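Local coordinates for protein MdcD (PDB 5VIP) that probably serves as the beta subunit of a biotin-independent malonate decarboxylase, a carboxyltransferase-family protein thought to act in removing carbon dioxide from malonyl groups, at residues 170-175 against 240-245. Residues are numbered along the deposited sequence; the frame is centred on the assembly and turned at random.
Sequences CSYVLV and FAKGLP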
loop_
_atom_site.group_PDB
_atom_site.type_symbol
_atom_site.label_atom_id
_atom_site.label_comp_id
_atom_site.label_asym_id
_atom_site.label_seq_id
_atom_site.Cartn_x
_atom_site.Cartn_y
_atom_site.Cartn_z
ATOM N N CYS B 170 -7.643 2.101 6.247
ATOM C CA CYS B 170 -8.926 2.791 6.428
ATOM C C CYS B 170 -9.345 2.829 7.897
ATOM O O CYS B 170 -9.135 1.851 8.624
ATOM C CB CYS B 170 -10.019 2.106 5.598
ATOM S SG CYS B 170 -9.807 2.377 3.809
ATOM N N SER B 171 -9.947 3.941 8.319
ATOM C CA SER B 171 -10.423 4.104 9.700
ATOM C C SER B 171 -11.337 2.982 10.158
ATOM O O SER B 171 -11.226 2.491 11.284
ATOM C CB SER B 171 -11.179 5.436 9.859
ATOM O OG SER B 171 -10.298 6.544 9.714
ATOM N N TYR B 172 -12.266 2.592 9.290
ATOM C CA TYR B 172 -13.215 1.540 9.643
ATOM C C TYR B 172 -13.349 0.541 8.516
ATOM O O TYR B 172 -13.461 0.935 7.359
ATOM C CB TYR B 172 -14.592 2.131 9.980
ATOM C CG TYR B 172 -14.514 3.158 11.078
ATOM C CD1 TYR B 172 -14.221 2.778 12.385
ATOM C CD2 TYR B 172 -14.677 4.510 10.801
ATOM C CE1 TYR B 172 -14.122 3.729 13.403
ATOM C CE2 TYR B 172 -14.586 5.470 11.805
ATOM C CZ TYR B 172 -14.309 5.070 13.103
ATOM O OH TYR B 172 -14.218 6.031 14.091
ATOM N N VAL B 173 -13.352 -0.745 8.868
ATOM C CA VAL B 173 -13.528 -1.820 7.897
ATOM C C VAL B 173 -14.766 -2.638 8.242
ATOM O O VAL B 173 -14.857 -3.216 9.336
ATOM C CB VAL B 173 -12.301 -2.768 7.850
ATOM C CG1 VAL B 173 -12.573 -3.920 6.891
ATOM C CG2 VAL B 173 -11.047 -2.003 7.439
ATOM N N LEU B 174 -15.726 -2.666 7.323
ATOM C CA LEU B 174 -16.987 -3.359 7.574
ATOM C C LEU B 174 -17.051 -4.574 6.671
ATOM O O LEU B 174 -16.775 -4.476 5.474
ATOM C CB LEU B 174 -18.202 -2.445 7.326
ATOM C CG LEU B 174 -18.108 -0.980 7.795
ATOM C CD1 LEU B 174 -19.442 -0.238 7.635
ATOM C CD2 LEU B 174 -17.555 -0.861 9.193
ATOM N N VAL B 175 -17.408 -5.721 7.234
ATOM C CA VAL B 175 -17.433 -6.948 6.451
ATOM C C VAL B 175 -18.741 -7.716 6.633
ATOM O O VAL B 175 -19.435 -7.566 7.640
ATOM C CB VAL B 175 -16.257 -7.872 6.823
ATOM C CG1 VAL B 175 -14.909 -7.215 6.483
ATOM C CG2 VAL B 175 -16.333 -8.256 8.314
ATOM N N PHE B 240 -19.294 6.940 9.716
ATOM C CA PHE B 240 -18.929 8.305 9.344
ATOM C C PHE B 240 -19.272 9.301 10.445
ATOM O O PHE B 240 -18.495 10.209 10.708
ATOM C CB PHE B 240 -19.608 8.736 8.042
ATOM C CG PHE B 240 -18.921 8.193 6.809
ATOM C CD1 PHE B 240 -17.593 8.493 6.562
ATOM C CD2 PHE B 240 -19.603 7.387 5.916
ATOM C CE1 PHE B 240 -16.943 8.002 5.433
ATOM C CE2 PHE B 240 -18.960 6.886 4.781
ATOM C CZ PHE B 240 -17.633 7.189 4.546
ATOM N N ALA B 241 -20.426 9.129 11.078
ATOM C CA ALA B 241 -20.872 10.054 12.135
ATOM C C ALA B 241 -19.987 9.950 13.384
ATOM O O ALA B 241 -19.859 10.892 14.163
ATOM C CB ALA B 241 -22.324 9.784 12.491
ATOM N N LYS B 242 -19.389 8.782 13.554
ATOM C CA LYS B 242 -18.434 8.510 14.626
ATOM C C LYS B 242 -17.165 9.357 14.497
ATOM O O LYS B 242 -16.583 9.774 15.500
ATOM C CB LYS B 242 -18.101 7.021 14.594
ATOM C CG LYS B 242 -17.316 6.454 15.713
ATOM C CD LYS B 242 -17.448 4.942 15.591
ATOM C CE LYS B 242 -16.320 4.224 16.284
ATOM N NZ LYS B 242 -16.480 4.187 17.750
ATOM N N GLY B 243 -16.736 9.619 13.264
ATOM C CA GLY B 243 -15.558 10.446 13.046
ATOM C C GLY B 243 -14.280 9.640 13.149
ATOM O O GLY B 243 -14.315 8.401 13.242
ATOM N N LEU B 244 -13.146 10.336 13.156
ATOM C CA LEU B 244 -11.844 9.676 13.198
ATOM C C LEU B 244 -11.610 8.911 14.512
ATOM O O LEU B 244 -11.792 9.462 15.597
ATOM C CB LEU B 244 -10.733 10.705 12.994
ATOM C CG LEU B 244 -10.581 11.260 11.577
ATOM C CD1 LEU B 244 -9.566 12.400 11.560
ATOM C CD2 LEU B 244 -10.140 10.138 10.646
ATOM N N PRO B 245 -11.192 7.640 14.416
ATOM C CA PRO B 245 -10.904 6.862 15.630
ATOM C C PRO B 245 -9.693 7.409 16.400
ATOM O O PRO B 245 -8.724 7.885 15.800
ATOM C CB PRO B 245 -10.631 5.444 15.096
ATOM C CG PRO B 245 -10.265 5.626 13.665
ATOM C CD PRO B 245 -10.963 6.871 13.180
#
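Tyr172 OH donates a short hydrogen bond to the carbonyl of Gly243, 2.5 Å from OH to O, and the phenol meets it nearly head-on, at a C=O...O angle of 164°. The acceptor lies at the edge of the ring, in its plane. Tyrosine suits this place because its long, flat side chain carries a donor from strand 172-176 to the turn after helix 229-242. A chi1 of -56°, which sets CG anti to the carbonyl carbon, directs the ring off the strand toward 240-245. Gly243 leaves the helix with positive phi (84°), a conformation that glycine, lacking a CB, adopts without strain. The extended methylenes of Lys242 cross the phenol, CE coming within 3.7 Å of Tyr172 CE1. Pro245 approaches from the opposite direction to Tyr172, its CD oblique to the ring and 3.8 Å from Tyr172 CZ; the same carbon lies 3.6 Å from Ser171 CB. Proline fits here as a compact apolar ring with no N-H to satisfy, and small Ser171 lets it come close, its OG being hydrogen-bonded elsewhere. The contact ties a helix's C-terminal end to the start of an inner parallel strand, an alpha/beta layering found in many folds and here consistent with the crotonase-like fold of carboxyltransferase domains.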